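Local coordinates for protein similarities with probable monooxygenase (Photorhabdus luminescens, PDB 4HB9) that binds FAD and is probably a flavin-dependent monooxygenase of the aromatic ring hydroxylase type, at residues L297-M302 / I320-M326. Residues are numbered along the deposited sequence; the frame is centred on the assembly and turned at random.
Sequences LHLRSM and IHNMTPM. With FAD (flavin-adenine dinucleotide), chain B.
Thr324 meets Arg300 through its hydroxyl, which accepts one backbone N-H of an edge strand on the side turned from strand 179-191. The backbone N of Arg300 donates to Thr324 OG1 over 2.7 Å, with an N-H...O angle of 158°, and the carbonyl O of Arg300 lies 2.9 Å from the same OG1. With OG1 beside its own backbone N (chi1 -35°), the threonine sends its methyl the other way along the strand, where CG2 rests 3.6 Å from His298 O. Van der Waals contacts continue toward both ends. Selenomethionine Met302 lies against Met323, its CB 4.2 Å from Met323 CG, while at the flavin end a methyl of Leu297, CD1, is set 3.8 Å from the backbone carbonyl Pro325 O. Between them the apolar pair Leu299 CD2 and the selenium of Met326 approach to 4.4 Å.

Second-shell contacts place the two segments in the fold. Strand 295-301 is the outermost strand of the mixed sheet and hydrogen-bonds along its other edge to strand 179-191. Helix 355-386 packs on Leu299 and Met326. Ser164 OG bonds Asn322 O, and Asn322 ND2 hydrogen-bonds OD1 of Asp318, a residue of the FAD site.

Further along this loop, Met326 O sits 3.1 Å from FAD C9A. A single hydroxyl, with van der Waals contacts on either side along the strand, thus joins the sheet edge to the loop at Thr324, while Pro325 and Met326, next to the flavin, are less well ordered.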
ATOM      1  N   LEU A 297     -11.819   1.817   8.435  1.00 22.05           N
ATOM      2  CA  LEU A 297     -11.172   0.540   8.120  1.00 24.40           C
ATOM      3  C   LEU A 297     -11.070  -0.328   9.358  1.00 21.73           C
ATOM      4  O   LEU A 297     -10.647   0.144  10.416  1.00 20.43           O
ATOM      5  CB  LEU A 297      -9.739   0.756   7.624  1.00 28.00           C
ATOM      6  CG  LEU A 297      -9.452   1.466   6.311  1.00 35.18           C
ATOM      7  CD1 LEU A 297      -7.940   1.510   6.134  1.00 38.58           C
ATOM      8  CD2 LEU A 297     -10.113   0.727   5.146  1.00 38.12           C
ATOM      9  N   HIS A 298     -11.430  -1.595   9.220  1.00 21.15           N
ATOM     10  CA  HIS A 298     -11.213  -2.583  10.283  1.00 20.48           C
ATOM     11  C   HIS A 298      -9.891  -3.285  10.002  1.00 21.98           C
ATOM     12  O   HIS A 298      -9.657  -3.737   8.887  1.00 20.80           O
ATOM     13  CB  HIS A 298     -12.368  -3.599  10.335  1.00 21.44           C
ATOM     14  CG  HIS A 298     -13.676  -2.994  10.715  1.00 21.73           C
ATOM     15  ND1 HIS A 298     -13.846  -2.259  11.866  1.00 21.03           N
ATOM     16  CD2 HIS A 298     -14.881  -3.008  10.092  1.00 22.40           C
ATOM     17  CE1 HIS A 298     -15.097  -1.845  11.936  1.00 22.88           C
ATOM     18  NE2 HIS A 298     -15.746  -2.294  10.876  1.00 22.84           N
ATOM     19  N   LEU A 299      -8.992  -3.336  10.985  1.00 21.07           N
ATOM     20  CA  LEU A 299      -7.681  -3.898  10.735  1.00 22.10           C
ATOM     21  C   LEU A 299      -7.749  -5.401  10.840  1.00 22.63           C
ATOM     22  O   LEU A 299      -8.306  -5.945  11.802  1.00 19.51           O
ATOM     23  CB  LEU A 299      -6.620  -3.367  11.690  1.00 23.11           C
ATOM     24  CG  LEU A 299      -6.440  -1.848  11.686  1.00 26.15           C
ATOM     25  CD1 LEU A 299      -5.231  -1.511  12.543  1.00 27.11           C
ATOM     26  CD2 LEU A 299      -6.268  -1.287  10.280  1.00 28.30           C
ATOM     27  N   ARG A 300      -7.194  -6.048   9.825  1.00 23.48           N
ATOM     28  CA  ARG A 300      -7.083  -7.492   9.770  1.00 26.49           C
ATOM     29  C   ARG A 300      -5.615  -7.848   9.616  1.00 27.54           C
ATOM     30  O   ARG A 300      -4.809  -7.023   9.160  1.00 28.04           O
ATOM     31  CB  ARG A 300      -7.961  -8.042   8.648  1.00 30.32           C
ATOM     32  CG  ARG A 300      -9.433  -7.804   8.949  1.00 34.96           C
ATOM     33  CD  ARG A 300     -10.373  -8.288   7.865  1.00 40.43           C
ATOM     34  NE  ARG A 300     -11.760  -7.876   8.132  1.00 44.31           N
ATOM     35  CZ  ARG A 300     -12.344  -6.750   7.703  1.00 46.94           C
ATOM     36  NH1 ARG A 300     -11.686  -5.864   6.957  1.00 49.01           N
ATOM     37  NH2 ARG A 300     -13.614  -6.510   8.024  1.00 46.38           N
ATOM     38  N   SER A 301      -5.239  -9.034  10.078  1.00 24.97           N
ATOM     39  CA  SER A 301      -3.846  -9.462   9.977  1.00 26.81           C
ATOM     40  C   SER A 301      -3.840 -10.943   9.630  1.00 27.91           C
ATOM     41  O   SER A 301      -4.888 -11.510   9.361  1.00 28.32           O
ATOM     42  CB  SER A 301      -3.108  -9.183  11.287  1.00 27.80           C
ATOM     43  OG  SER A 301      -1.718  -9.407  11.192  1.00 27.46           O
HETATM   44  N   MSE A 302      -2.674 -11.571   9.657  1.00 31.84           N
HETATM   45  CA  MSE A 302      -2.606 -12.993   9.323  0.50 31.69           C
HETATM   46  C   MSE A 302      -1.619 -13.663  10.213  1.00 30.53           C
HETATM   47  O   MSE A 302      -0.722 -13.026  10.770  1.00 27.99           O
HETATM   48  CB  MSE A 302      -2.263 -13.222   7.855  0.50 34.17           C
HETATM   49  CG  MSE A 302      -0.854 -12.764   7.519  0.50 36.89           C
HETATM   50 SE   MSE A 302      -0.544 -13.153   5.620  0.50 44.55          SE
HETATM   51  CE  MSE A 302      -0.758 -11.276   5.096  0.50 39.77           C
ATOM     52  N   ILE A 320       0.155 -11.454  -0.467  1.00 25.78           N
ATOM     53  CA  ILE A 320       0.754 -12.330   0.519  1.00 26.86           C
ATOM     54  C   ILE A 320       1.181 -11.613   1.818  1.00 29.77           C
ATOM     55  O   ILE A 320       1.439 -12.289   2.814  1.00 31.99           O
ATOM     56  CB  ILE A 320       1.912 -13.135  -0.148  1.00 26.22           C
ATOM     57  CG1 ILE A 320       2.407 -14.262   0.758  1.00 26.11           C
ATOM     58  CG2 ILE A 320       3.056 -12.231  -0.546  1.00 26.57           C
ATOM     59  CD1 ILE A 320       1.370 -15.320   1.066  1.00 28.26           C
ATOM     60  N   HIS A 321       1.192 -10.271   1.824  1.00 30.30           N
ATOM     61  CA  HIS A 321       1.666  -9.439   2.953  1.00 35.15           C
ATOM     62  C   HIS A 321       0.638  -8.738   3.810  1.00 38.51           C
ATOM     63  O   HIS A 321       0.914  -8.450   4.975  1.00 43.70           O
ATOM     64  CB  HIS A 321       2.471  -8.241   2.423  1.00 35.57           C
ATOM     65  CG  HIS A 321       3.805  -8.607   1.932  1.00 34.66           C
ATOM     66  ND1 HIS A 321       4.697  -9.300   2.709  1.00 39.39           N
ATOM     67  CD2 HIS A 321       4.399  -8.421   0.737  1.00 33.81           C
ATOM     68  CE1 HIS A 321       5.800  -9.507   2.015  1.00 39.46           C
ATOM     69  NE2 HIS A 321       5.631  -9.003   0.811  1.00 35.36           N
ATOM     70  N   ASN A 322      -0.476  -8.337   3.219  1.00 38.15           N
ATOM     71  CA  ASN A 322      -1.386  -7.403   3.900  1.00 43.11           C
ATOM     72  C   ASN A 322      -2.802  -7.736   3.599  1.00 43.66           C
ATOM     73  O   ASN A 322      -3.247  -7.539   2.478  1.00 42.88           O
ATOM     74  CB  ASN A 322      -1.151  -5.955   3.443  1.00 46.81           C
ATOM     75  CG  ASN A 322      -0.209  -5.193   4.345  1.00 48.51           C
ATOM     76  OD1 ASN A 322      -0.315  -5.265   5.564  1.00 52.09           O
ATOM     77  ND2 ASN A 322       0.721  -4.449   3.747  1.00 49.76           N
HETATM   78  N   MSE A 323      -3.511  -8.222   4.611  1.00 48.99           N
HETATM   79  CA  MSE A 323      -4.940  -8.530   4.500  1.00 56.43           C
HETATM   80  C   MSE A 323      -5.787  -7.274   4.548  1.00 58.32           C
HETATM   81  O   MSE A 323      -6.946  -7.303   4.127  1.00 56.88           O
HETATM   82  CB  MSE A 323      -5.360  -9.513   5.606  1.00 57.15           C
HETATM   83  CG  MSE A 323      -4.728 -10.891   5.400  1.00 60.95           C
HETATM   84 SE   MSE A 323      -5.177 -11.738   3.659  1.00 68.56          SE
HETATM   85  CE  MSE A 323      -6.989 -11.025   3.349  1.00 67.37           C
ATOM     86  N   THR A 324      -5.223  -6.179   5.072  1.00 60.32           N
ATOM     87  CA  THR A 324      -5.855  -4.851   5.016  1.00 62.99           C
ATOM     88  C   THR A 324      -5.015  -3.904   4.131  1.00 66.21           C
ATOM     89  O   THR A 324      -3.828  -3.683   4.408  1.00 62.89           O
ATOM     90  CB  THR A 324      -6.004  -4.194   6.426  1.00 60.15           C
ATOM     91  OG1 THR A 324      -6.287  -5.178   7.423  1.00 51.21           O
ATOM     92  CG2 THR A 324      -7.125  -3.140   6.431  1.00 59.90           C
ATOM     93  N   PRO A 325      -5.616  -3.352   3.058  1.00 73.52           N
ATOM     94  CA  PRO A 325      -4.934  -2.231   2.389  1.00 77.70           C
ATOM     95  C   PRO A 325      -5.017  -0.988   3.285  1.00 77.94           C
ATOM     96  O   PRO A 325      -6.089  -0.394   3.411  1.00 74.50           O
ATOM     97  CB  PRO A 325      -5.724  -2.052   1.086  1.00 77.68           C
ATOM     98  CG  PRO A 325      -7.072  -2.647   1.355  1.00 77.82           C
ATOM     99  CD  PRO A 325      -6.897  -3.706   2.410  1.00 75.19           C
HETATM  100  N   MSE A 326      -3.897  -0.619   3.912  1.00 81.43           N
HETATM  101  CA  MSE A 326      -3.916   0.282   5.074  1.00 84.04           C
HETATM  102  C   MSE A 326      -2.741   1.219   5.189  1.00 83.20           C
HETATM  103  O   MSE A 326      -1.856   1.234   4.331  1.00 80.19           O
HETATM  104  CB  MSE A 326      -3.923  -0.636   6.302  1.00 89.68           C
HETATM  105  CG  MSE A 326      -2.608  -1.405   6.476  1.00 93.96           C
HETATM  106 SE   MSE A 326      -2.578  -2.333   8.216  1.00102.00          SE
HETATM  107  CE  MSE A 326      -0.667  -2.812   8.228  1.00 98.46           C
TER
HETATM  108  PA  FAD B 501      -2.130  -2.986  -5.423  1.00 18.99           P
HETATM  109  O1A FAD B 501      -1.192  -1.822  -5.597  1.00 17.00           O
HETATM  110  O2A FAD B 501      -3.437  -2.939  -4.708  1.00 17.34           O
HETATM  111  O5B FAD B 501      -2.374  -3.636  -6.866  1.00 19.33           O
HETATM  112  C5B FAD B 501      -3.229  -4.746  -7.061  1.00 19.32           C
HETATM  113  C4B FAD B 501      -3.627  -4.685  -8.523  1.00 19.66           C
HETATM  114  O4B FAD B 501      -4.251  -5.931  -8.883  1.00 18.75           O
HETATM  115  C3B FAD B 501      -4.622  -3.552  -8.842  1.00 19.66           C
HETATM  116  O3B FAD B 501      -4.244  -2.836 -10.019  1.00 18.16           O
HETATM  117  C2B FAD B 501      -5.920  -4.311  -9.030  1.00 19.94           C
HETATM  118  O2B FAD B 501      -6.863  -3.699  -9.890  1.00 19.53           O
HETATM  119  C1B FAD B 501      -5.409  -5.629  -9.629  1.00 18.90           C
HETATM  120  N9A FAD B 501      -6.302  -6.783  -9.502  1.00 19.36           N
HETATM  121  C8A FAD B 501      -6.969  -7.199  -8.393  1.00 21.62           C
HETATM  122  N7A FAD B 501      -7.647  -8.357  -8.637  1.00 22.13           N
HETATM  123  C5A FAD B 501      -7.406  -8.668  -9.929  1.00 21.17           C
HETATM  124  C6A FAD B 501      -7.838  -9.763 -10.819  1.00 21.46           C
HETATM  125  N6A FAD B 501      -8.676 -10.692 -10.300  1.00 21.83           N
HETATM  126  N1A FAD B 501      -7.409  -9.758 -12.097  1.00 21.02           N
HETATM  127  C2A FAD B 501      -6.563  -8.807 -12.553  1.00 22.38           C
HETATM  128  N3A FAD B 501      -6.121  -7.777 -11.804  1.00 20.84           N
HETATM  129  C4A FAD B 501      -6.511  -7.663 -10.492  1.00 21.16           C
HETATM  130  N1  FAD B 501       2.213   1.863   1.665  1.00 22.50           N
HETATM  131  C2  FAD B 501       3.428   2.369   1.975  1.00 23.92           C
HETATM  132  O2  FAD B 501       4.489   1.662   1.866  1.00 22.71           O
HETATM  133  N3  FAD B 501       3.540   3.642   2.397  1.00 21.82           N
HETATM  134  C4  FAD B 501       2.511   4.471   2.597  1.00 22.73           C
HETATM  135  O4  FAD B 501       2.709   5.647   3.006  1.00 20.78           O
HETATM  136  C4X FAD B 501       1.158   3.980   2.325  1.00 22.52           C
HETATM  137  N5  FAD B 501       0.050   4.760   2.485  1.00 24.69           N
HETATM  138  C5X FAD B 501      -1.174   4.249   2.225  1.00 24.66           C
HETATM  139  C6  FAD B 501      -2.315   5.022   2.408  1.00 24.35           C
HETATM  140  C7  FAD B 501      -3.590   4.519   2.137  1.00 24.60           C
HETATM  141  C7M FAD B 501      -4.833   5.364   2.336  1.00 26.16           C
HETATM  142  C8  FAD B 501      -3.736   3.133   1.660  1.00 25.33           C
HETATM  143  C8M FAD B 501      -5.101   2.562   1.347  1.00 26.77           C
HETATM  144  C9  FAD B 501      -2.598   2.353   1.475  1.00 25.32           C
HETATM  145  C9A FAD B 501      -1.319   2.845   1.734  1.00 23.98           C
HETATM  146  N10 FAD B 501      -0.169   2.046   1.547  1.00 23.38           N
HETATM  147  C10 FAD B 501       1.081   2.579   1.840  1.00 22.79           C
HETATM  148  C1' FAD B 501      -0.246   0.636   1.112  1.00 22.72           C
HETATM  149  C2' FAD B 501      -0.058   0.461  -0.394  1.00 21.11           C
HETATM  150  O2' FAD B 501      -0.900   1.339  -1.120  1.00 20.88           O
HETATM  151  C3' FAD B 501      -0.387  -0.983  -0.768  1.00 19.79           C
HETATM  152  O3' FAD B 501       0.197  -1.851   0.203  1.00 21.26           O
HETATM  153  C4' FAD B 501       0.180  -1.322  -2.139  1.00 19.01           C
HETATM  154  O4' FAD B 501      -0.695  -0.783  -3.112  1.00 18.96           O
HETATM  155  C5' FAD B 501       0.298  -2.815  -2.365  1.00 18.62           C
HETATM  156  O5' FAD B 501       0.829  -2.999  -3.660  1.00 18.00           O
HETATM  157  P   FAD B 501       0.298  -4.258  -4.511  1.00 18.21           P
HETATM  158  O1P FAD B 501       0.972  -4.107  -5.853  1.00 17.60           O
HETATM  159  O2P FAD B 501       0.484  -5.509  -3.693  1.00 16.96           O
HETATM  160  O3P FAD B 501      -1.293  -4.130  -4.668  1.00 16.51           O